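Local coordinates for protein SusD homolog (Bacteroides ovatus, PDB 4F53) that probably binds mucin O-glycans as a SusD-family outer-membrane lipoprotein with a TPR-like helical fold, at residues D109-S114 against Q176-S181; L113-L118 against T168-F173. One frame throughout, in Å; residues are numbered along the deposited sequence. Where two conformers were deposited one is given.

Interaction 1. Residues D109-S114 against Q176-S181; sequences DELFLS and QSFSSS
Phe178 pushes its ring from the loop 176-181 against Leu111 and Phe112, in the first turn of helix 110-131 of the TPR-like helical fold. The tight half of the contact is wholly apolar. Leu111, with CG anti to its backbone N (chi1 179°), brings one branch up to the loop: CD2 lies 3.7 Å from Phe178 CD1 and 3.8 Å from Phe178 CB. Phe112 joins by the far end of its ring, CZ standing 4.1 Å from Phe178 CD2, and the two ring planes meet at 74°. With an alanine in place of Phe178, Leu111 CD2 and Phe112 CZ would probably lose the partner they share, leaving a gap under the loop. Large hydrophobic residues suit this side, whereas serines suit the other. Ser177 points its CB away from the helix into solvent-exposed surroundings, while backbone hydrogen bonds between Phe178 and Gly188 tie the loop down. On the helix, Asp109 serves as N-cap, a role its short carboxylate fills well. Glu110 O accepts from both Ser114 N and Ser114 OG, on opposite faces of its plane. The capping bond runs from Leu111 N to Asp109 OD1, 3.3 Å long, meeting the carboxylate from above its plane.

Interaction 2. Residues L113-L118 against T168-F173; sequences LSLAEL and TVLGKF
The flat group here, the Phe173 ring, stands beside the meeting of Ser114 with Val169: its edge, in plane, is turned to the backbone of Val169, with CD2 3.9 Å from Val169 C. The Phe173 side chain also touches Leu111 and Thr190. The motif is the packing of two helices, 110-131 and 152-173, within the TPR-like fold, and the backbones come closest where Ser114 CA and Val169 CA are 7.1 Å apart. A small residue suits so close an approach, and serine fits because its hydroxyl is already engaged by Glu110 O of its own helix and so can be buried against hydrocarbon. Ser114 OG rests on the branched head of Val169, nearer CG1 (3.3 Å) than CG2 (3.6 Å). Val169 CG1 is anti to the backbone N (chi1 169°), which sends that methyl toward the serine. One residue further along each helix the contact turns leucine-rich and looser. Leu170 is buried, and the methyl ends of Leu115 and Leu170 face each other. Trp193 of helix 190-207 touches both Leu115 and Leu118, extending the apolar layer to a third helix. Glu117, on the same helix as these leucines, is engaged elsewhere, in a salt bridge with Arg120 and a hydrogen bond with Tyr100. The leucine pair closes at 4.4 Å, from Leu115 CD2 to Leu170 CD2.

How the interactions relate
Both contacts are buried and both start from helix 110-131, but interaction 1 seats a loop on its first turn while interaction 2 packs a second helix, 152-173, against it slightly further along. Their centres lie about 8 Å apart. The chemistry changes accordingly: two phenylalanine rings and a leucine pack beneath the loop, whereas a small serine and branched aliphatics allow the helices to approach. The two patches fuse into one apolar core, since Phe178 CZ comes within 3.5 Å of Leu115 CD1, and Leu111 CD1 within 3.6 Å of Leu170 CD2. On the exposed side, Glu110 and one deposited position of Lys172 make a long, weak ion pair, and Glu110 also packs on Val169.

Interaction 1. Residues D109-S114 against Q176-S181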
loop_
_atom_site.group_PDB
_atom_site.type_symbol
_atom_site.label_atom_id
_atom_site.label_comp_id
_atom_site.label_asym_id
_atom_site.label_seq_id
_atom_site.Cartn_x
_atom_site.Cartn_y
_atom_site.Cartn_z
ATOM N N ASP A 109 -5.690 21.934 21.807
ATOM C CA ASP A 109 -6.333 22.338 20.550
ATOM C C ASP A 109 -6.967 21.126 19.870
ATOM O O ASP A 109 -6.268 20.220 19.419
ATOM C CB ASP A 109 -5.316 23.028 19.614
ATOM C CG ASP A 109 -5.844 23.558 18.282
ATOM O OD1 ASP A 109 -7.080 23.543 18.072
ATOM O OD2 ASP A 109 -5.024 24.019 17.468
ATOM N N GLU A 110 -8.299 21.149 19.794
ATOM C CA GLU A 110 -9.174 20.135 19.227
ATOM C C GLU A 110 -8.779 19.754 17.789
ATOM O O GLU A 110 -8.862 18.580 17.432
ATOM C CB GLU A 110 -10.616 20.658 19.260
ATOM C CG GLU A 110 -11.689 19.593 19.094
ATOM C CD GLU A 110 -13.121 20.103 19.082
ATOM O OE1 GLU A 110 -13.329 21.316 18.843
ATOM O OE2 GLU A 110 -14.038 19.277 19.295
ATOM N N LEU A 111 -8.345 20.728 16.981
ATOM C CA LEU A 111 -7.971 20.479 15.601
ATOM C C LEU A 111 -6.665 19.663 15.521
ATOM O O LEU A 111 -6.594 18.696 14.747
ATOM C CB LEU A 111 -7.855 21.809 14.830
ATOM C CG LEU A 111 -7.430 21.725 13.346
ATOM C CD1 LEU A 111 -8.397 20.887 12.522
ATOM C CD2 LEU A 111 -7.340 23.090 12.735
ATOM N N PHE A 112 -5.652 20.030 16.332
ATOM C CA PHE A 112 -4.353 19.360 16.338
ATOM C C PHE A 112 -4.436 17.962 16.951
ATOM O O PHE A 112 -3.727 17.064 16.514
ATOM C CB PHE A 112 -3.305 20.229 17.050
ATOM C CG PHE A 112 -2.546 21.101 16.078
ATOM C CD1 PHE A 112 -3.109 22.278 15.584
ATOM C CD2 PHE A 112 -1.285 20.724 15.613
ATOM C CE1 PHE A 112 -2.418 23.067 14.646
ATOM C CE2 PHE A 112 -0.585 21.522 14.691
ATOM C CZ PHE A 112 -1.158 22.682 14.208
ATOM N N LEU A 113 -5.321 17.771 17.927
ATOM C CA LEU A 113 -5.518 16.467 18.566
ATOM C C LEU A 113 -6.286 15.535 17.626
ATOM O O LEU A 113 -6.015 14.331 17.611
ATOM C CB LEU A 113 -6.243 16.616 19.913
ATOM C CG LEU A 113 -5.494 17.394 20.976
ATOM C CD1 LEU A 113 -6.452 17.893 22.038
ATOM C CD2 LEU A 113 -4.305 16.598 21.542
ATOM N N SER A 114 -7.196 16.107 16.803
ATOM C CA SER A 114 -7.967 15.356 15.817
ATOM C C SER A 114 -7.072 14.902 14.670
ATOM O O SER A 114 -7.174 13.762 14.225
ATOM C CB SER A 114 -9.139 16.187 15.309
ATOM O OG SER A 114 -10.114 16.238 16.336
ATOM N N GLN A 176 -11.839 27.322 7.575
ATOM C CA GLN A 176 -10.738 27.855 8.383
ATOM C C GLN A 176 -9.476 27.035 8.083
ATOM O O GLN A 176 -9.553 25.844 7.748
ATOM C CB GLN A 176 -11.052 27.849 9.897
ATOM C CG GLN A 176 -12.234 28.731 10.307
ATOM C CD GLN A 176 -12.492 28.747 11.803
ATOM O OE1 GLN A 176 -12.466 27.719 12.491
ATOM N NE2 GLN A 176 -12.813 29.918 12.337
ATOM N N SER A 177 -8.324 27.691 8.178
ATOM C CA SER A 177 -7.030 27.073 7.922
ATOM C C SER A 177 -6.156 27.120 9.164
ATOM O O SER A 177 -6.296 28.026 9.974
ATOM C CB SER A 177 -6.329 27.779 6.761
ATOM O OG SER A 177 -5.041 27.241 6.500
ATOM N N PHE A 178 -5.257 26.147 9.311
ATOM C CA PHE A 178 -4.288 26.110 10.409
ATOM C C PHE A 178 -2.912 26.392 9.790
ATOM O O PHE A 178 -2.822 26.562 8.568
ATOM C CB PHE A 178 -4.336 24.808 11.219
ATOM C CG PHE A 178 -4.072 23.529 10.463
ATOM C CD1 PHE A 178 -5.108 22.857 9.816
ATOM C CD2 PHE A 178 -2.809 22.946 10.474
ATOM C CE1 PHE A 178 -4.869 21.646 9.153
ATOM C CE2 PHE A 178 -2.572 21.733 9.820
ATOM C CZ PHE A 178 -3.600 21.098 9.155
ATOM N N SER A 179 -1.867 26.516 10.619
ATOM C CA SER A 179 -0.521 26.880 10.178
ATOM C C SER A 179 0.027 25.896 9.155
ATOM O O SER A 179 0.122 24.695 9.419
ATOM C CB SER A 179 0.419 27.000 11.367
ATOM O OG SER A 179 1.680 27.519 10.968
ATOM N N SER A 180 0.373 26.427 7.970
ATOM C CA SER A 180 0.883 25.665 6.837
ATOM C C SER A 180 2.228 24.975 7.141
ATOM O O SER A 180 2.528 23.944 6.528
ATOM C CB SER A 180 1.014 26.563 5.615
ATOM O OG SER A 180 2.011 27.546 5.819
ATOM N N SER A 181 3.006 25.503 8.104
ATOM C CA SER A 181 4.285 24.914 8.482
ATOM C C SER A 181 4.116 23.570 9.226
ATOM O O SER A 181 5.092 22.816 9.291
ATOM C CB SER A 181 5.109 25.886 9.326
ATOM O OG SER A 181 4.460 26.173 10.556
#

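Interaction 2. Residues L113-L118 against T168-F173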
loop_
_atom_site.group_PDB
_atom_site.type_symbol
_atom_site.label_atom_id
_atom_site.label_comp_id
_atom_site.label_asym_id
_atom_site.label_seq_id
_atom_site.Cartn_x
_atom_site.Cartn_y
_atom_site.Cartn_z
ATOM N N LEU A 113 -5.321 17.771 17.927
ATOM C CA LEU A 113 -5.518 16.467 18.566
ATOM C C LEU A 113 -6.286 15.535 17.626
ATOM O O LEU A 113 -6.015 14.331 17.611
ATOM C CB LEU A 113 -6.243 16.616 19.913
ATOM C CG LEU A 113 -5.494 17.394 20.976
ATOM C CD1 LEU A 113 -6.452 17.893 22.038
ATOM C CD2 LEU A 113 -4.305 16.598 21.542
ATOM N N SER A 114 -7.196 16.107 16.803
ATOM C CA SER A 114 -7.967 15.356 15.817
ATOM C C SER A 114 -7.072 14.902 14.670
ATOM O O SER A 114 -7.174 13.762 14.225
ATOM C CB SER A 114 -9.139 16.187 15.309
ATOM O OG SER A 114 -10.114 16.238 16.336
ATOM N N LEU A 115 -6.161 15.782 14.227
ATOM C CA LEU A 115 -5.201 15.448 13.179
ATOM C C LEU A 115 -4.200 14.389 13.680
ATOM O O LEU A 115 -3.913 13.447 12.958
ATOM C CB LEU A 115 -4.468 16.700 12.719
ATOM C CG LEU A 115 -5.247 17.631 11.815
ATOM C CD1 LEU A 115 -4.526 18.938 11.703
ATOM C CD2 LEU A 115 -5.469 17.017 10.441
ATOM N N ALA A 116 -3.717 14.518 14.934
ATOM C CA ALA A 116 -2.812 13.544 15.558
ATOM C C ALA A 116 -3.470 12.152 15.580
ATOM O O ALA A 116 -2.825 11.170 15.213
ATOM C CB ALA A 116 -2.447 13.990 16.973
ATOM N N GLU A 117 -4.770 12.087 15.941
ATOM C CA GLU A 117 -5.556 10.851 15.946
ATOM C C GLU A 117 -5.766 10.305 14.533
ATOM O O GLU A 117 -5.742 9.090 14.357
ATOM C CB GLU A 117 -6.923 11.055 16.623
ATOM C CG GLU A 117 -7.495 9.777 17.217
ATOM C CD GLU A 117 -6.666 9.177 18.339
ATOM O OE1 GLU A 117 -5.959 9.941 19.039
ATOM O OE2 GLU A 117 -6.713 7.938 18.511
ATOM N N LEU A 118 -5.986 11.190 13.537
ATOM C CA LEU A 118 -6.146 10.792 12.134
ATOM C C LEU A 118 -4.861 10.098 11.639
ATOM O O LEU A 118 -4.953 9.054 11.001
ATOM C CB LEU A 118 -6.502 11.998 11.245
ATOM C CG LEU A 118 -6.681 11.726 9.725
ATOM C CD1 LEU A 118 -7.834 10.776 9.454
ATOM C CD2 LEU A 118 -6.898 13.017 8.964
ATOM N N THR A 168 -16.350 15.071 12.253
ATOM C CA THR A 168 -17.204 16.090 12.889
ATOM C C THR A 168 -16.358 17.325 13.247
ATOM O O THR A 168 -16.756 18.436 12.919
ATOM C CB THR A 168 -17.927 15.494 14.113
ATOM O OG1 THR A 168 -18.778 14.429 13.657
ATOM C CG2 THR A 168 -18.759 16.534 14.892
ATOM N N VAL A 169 -15.176 17.128 13.867
ATOM C CA VAL A 169 -14.261 18.215 14.239
ATOM C C VAL A 169 -13.761 18.954 12.969
ATOM O O VAL A 169 -13.841 20.173 12.917
ATOM C CB VAL A 169 -13.087 17.714 15.124
ATOM C CG1 VAL A 169 -12.009 18.785 15.290
ATOM C CG2 VAL A 169 -13.598 17.251 16.487
ATOM N N LEU A 170 -13.319 18.228 11.948
ATOM C CA LEU A 170 -12.800 18.850 10.725
ATOM C C LEU A 170 -13.887 19.630 9.952
ATOM O O LEU A 170 -13.568 20.659 9.336
ATOM C CB LEU A 170 -12.147 17.818 9.819
ATOM C CG LEU A 170 -10.880 17.139 10.350
ATOM C CD1 LEU A 170 -10.428 16.055 9.407
ATOM C CD2 LEU A 170 -9.759 18.141 10.604
ATOM N N GLY A 171 -15.131 19.127 10.005
ATOM C CA GLY A 171 -16.311 19.737 9.398
ATOM C C GLY A 171 -16.661 21.090 9.992
ATOM O O GLY A 171 -16.926 22.028 9.236
ATOM N N LYS A 172 -16.637 21.204 11.355
ATOM C CA LYS A 172 -16.983 22.454 12.022
ATOM C C LYS A 172 -15.924 23.540 11.784
ATOM O O LYS A 172 -16.291 24.709 11.766
ATOM C CB LYS A 172 -17.303 22.267 13.519
ATOM C CG LYS A 172 -16.141 21.968 14.451
ATOM C CD LYS A 172 -16.670 21.724 15.855
ATOM C CE LYS A 172 -15.679 22.083 16.925
ATOM N NZ LYS A 172 -15.497 23.554 17.060
ATOM N N PHE A 173 -14.645 23.177 11.532
ATOM C CA PHE A 173 -13.611 24.172 11.198
ATOM C C PHE A 173 -13.814 24.676 9.763
ATOM O O PHE A 173 -13.356 25.759 9.429
ATOM C CB PHE A 173 -12.188 23.644 11.428
ATOM C CG PHE A 173 -11.879 23.609 12.902
ATOM C CD1 PHE A 173 -11.474 24.756 13.572
ATOM C CD2 PHE A 173 -12.080 22.455 13.642
ATOM C CE1 PHE A 173 -11.257 24.739 14.948
ATOM C CE2 PHE A 173 -11.872 22.443 15.021
ATOM C CZ PHE A 173 -11.459 23.582 15.664
#